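Local coordinates for tetracycline repressor protein class G (Acinetobacter baumannii, PDB 6RX9) that represses the tetracycline resistance gene by binding its operator DNA, and loses affinity for that DNA when tetracycline binds, at residues I10-E15 and R28-R33. Numbering follows the deposited sequence.
Sequences IAAALE and RKLAER
Arg33 NH1 forms a salt bridge with Glu19 of helix 6-20, and Arg33 CG lies 4.5 Å from Ala12 CB. Glu15 carries the opposite charge nearby, but its OE1 stays 5.1 Å from Arg33 NH2. That is too far for a bond, though a weak attraction is likely. The contact between the two segments is apolar, and Leu30 carries much of it. With CG anti to the backbone N (chi1 -179°) and chi2 at 47°, the end of Leu30 turns towards helix 6-20. Leu30 CD1 rests against the backbone, 3.7 Å from Ala13 N, and meets Ala12 CB at 4.1 Å. Leu30 CD1 and CD2 both lie 4.0 Å from Ala13 CB, at the side of that methyl. The small Ala12 and Ala13 probably make room for Leu30. The axes of 10-15 and 28-33 pass 9.8 Å apart at 113°. Segment 28-33 belongs to the helix-turn-helix motif, so the contact joins the first helix of the DNA-binding domain to the first helix of that motif. Leu30 also touches Val9, Leu41 and Leu51, and Ile10 packs on Leu51 and Ala54, so helices 6-20, 27-34, 38-42 and 48-59 pack around a common apolar core.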
loop_
_atom_site.group_PDB
_atom_site.type_symbol
_atom_site.label_atom_id
_atom_site.label_comp_id
_atom_site.label_asym_id
_atom_site.label_seq_id
_atom_site.Cartn_x
_atom_site.Cartn_y
_atom_site.Cartn_z
ATOM N N ILE A 10 -7.685 -17.498 -17.567
ATOM C CA ILE A 10 -6.855 -16.711 -16.604
ATOM C C ILE A 10 -5.377 -17.079 -16.773
ATOM O O ILE A 10 -4.528 -16.177 -16.601
ATOM C CB ILE A 10 -7.356 -16.879 -15.156
ATOM C CG1 ILE A 10 -8.722 -16.214 -14.970
ATOM C CG2 ILE A 10 -6.334 -16.350 -14.155
ATOM C CD1 ILE A 10 -8.712 -14.709 -15.151
ATOM N N ALA A 11 -5.068 -18.339 -17.094
ATOM C CA ALA A 11 -3.692 -18.799 -17.397
ATOM C C ALA A 11 -3.102 -17.928 -18.515
ATOM O O ALA A 11 -1.952 -17.471 -18.368
ATOM C CB ALA A 11 -3.692 -20.260 -17.768
ATOM N N ALA A 12 -3.876 -17.686 -19.578
ATOM C CA ALA A 12 -3.489 -16.847 -20.738
ATOM C C ALA A 12 -3.387 -15.374 -20.321
ATOM O O ALA A 12 -2.458 -14.689 -20.794
ATOM C CB ALA A 12 -4.482 -17.033 -21.859
ATOM N N ALA A 13 -4.318 -14.903 -19.483
ATOM C CA ALA A 13 -4.390 -13.506 -18.995
ATOM C C ALA A 13 -3.142 -13.182 -18.163
ATOM O O ALA A 13 -2.633 -12.049 -18.270
ATOM C CB ALA A 13 -5.656 -13.293 -18.202
ATOM N N LEU A 14 -2.665 -14.144 -17.367
ATOM C CA LEU A 14 -1.454 -13.983 -16.518
ATOM C C LEU A 14 -0.214 -13.821 -17.407
ATOM O O LEU A 14 0.575 -12.897 -17.139
ATOM C CB LEU A 14 -1.326 -15.181 -15.572
ATOM C CG LEU A 14 -2.272 -15.168 -14.372
ATOM C CD1 LEU A 14 -2.272 -16.517 -13.671
ATOM C CD2 LEU A 14 -1.907 -14.062 -13.393
ATOM N N GLU A 15 -0.056 -14.668 -18.431
ATOM C CA GLU A 15 1.077 -14.592 -19.397
ATOM C C GLU A 15 1.055 -13.224 -20.089
ATOM O O GLU A 15 2.128 -12.605 -20.201
ATOM C CB GLU A 15 1.010 -15.722 -20.427
ATOM C CG GLU A 15 1.305 -17.086 -19.833
ATOM C CD GLU A 15 1.526 -18.213 -20.828
ATOM O OE1 GLU A 15 1.276 -18.009 -22.038
ATOM O OE2 GLU A 15 1.944 -19.300 -20.386
ATOM N N ARG A 28 -10.173 -7.754 -25.436
ATOM C CA ARG A 28 -10.020 -8.005 -26.893
ATOM C C ARG A 28 -8.674 -8.694 -27.160
ATOM O O ARG A 28 -8.663 -9.680 -27.921
ATOM C CB ARG A 28 -10.151 -6.707 -27.695
ATOM C CG ARG A 28 -10.286 -6.925 -29.195
ATOM C CD ARG A 28 -11.416 -7.878 -29.554
ATOM N NE ARG A 28 -11.520 -8.089 -30.988
ATOM C CZ ARG A 28 -12.090 -7.247 -31.847
ATOM N NH1 ARG A 28 -12.124 -7.550 -33.134
ATOM N NH2 ARG A 28 -12.615 -6.109 -31.426
ATOM N N LYS A 29 -7.590 -8.204 -26.552
ATOM C CA LYS A 29 -6.225 -8.783 -26.697
ATOM C C LYS A 29 -6.204 -10.200 -26.113
ATOM O O LYS A 29 -5.532 -11.072 -26.706
ATOM C CB LYS A 29 -5.184 -7.878 -26.031
ATOM C CG LYS A 29 -4.851 -6.613 -26.812
ATOM C CD LYS A 29 -3.947 -5.665 -26.059
ATOM C CE LYS A 29 -3.654 -4.397 -26.830
ATOM N NZ LYS A 29 -2.849 -3.448 -26.027
ATOM N N LEU A 30 -6.928 -10.426 -25.012
ATOM C CA LEU A 30 -7.038 -11.752 -24.347
ATOM C C LEU A 30 -7.706 -12.752 -25.303
ATOM O O LEU A 30 -7.141 -13.844 -25.494
ATOM C CB LEU A 30 -7.833 -11.601 -23.046
ATOM C CG LEU A 30 -8.017 -12.876 -22.225
ATOM C CD1 LEU A 30 -6.703 -13.628 -22.069
ATOM C CD2 LEU A 30 -8.611 -12.552 -20.863
ATOM N N ALA A 31 -8.857 -12.387 -25.878
ATOM C CA ALA A 31 -9.630 -13.232 -26.823
ATOM C C ALA A 31 -8.726 -13.658 -27.985
ATOM O O ALA A 31 -8.739 -14.857 -28.336
ATOM C CB ALA A 31 -10.849 -12.491 -27.318
ATOM N N GLU A 32 -7.964 -12.707 -28.541
ATOM C CA GLU A 32 -7.025 -12.919 -29.679
ATOM C C GLU A 32 -5.969 -13.959 -29.279
ATOM O O GLU A 32 -5.739 -14.896 -30.069
ATOM C CB GLU A 32 -6.382 -11.591 -30.084
ATOM C CG GLU A 32 -5.442 -11.697 -31.274
ATOM C CD GLU A 32 -4.797 -10.389 -31.708
ATOM O OE1 GLU A 32 -4.667 -9.480 -30.862
ATOM O OE2 GLU A 32 -4.423 -10.281 -32.895
ATOM N N ARG A 33 -5.369 -13.798 -28.094
ATOM C CA ARG A 33 -4.315 -14.694 -27.540
ATOM C C ARG A 33 -4.871 -16.119 -27.397
ATOM O O ARG A 33 -4.134 -17.073 -27.720
ATOM C CB ARG A 33 -3.809 -14.138 -26.203
ATOM C CG ARG A 33 -2.811 -15.028 -25.471
ATOM C CD ARG A 33 -1.599 -15.393 -26.305
ATOM N NE ARG A 33 -0.897 -14.221 -26.816
ATOM C CZ ARG A 33 0.011 -13.512 -26.148
ATOM N NH1 ARG A 33 0.578 -12.466 -26.727
ATOM N NH2 ARG A 33 0.349 -13.836 -24.909
#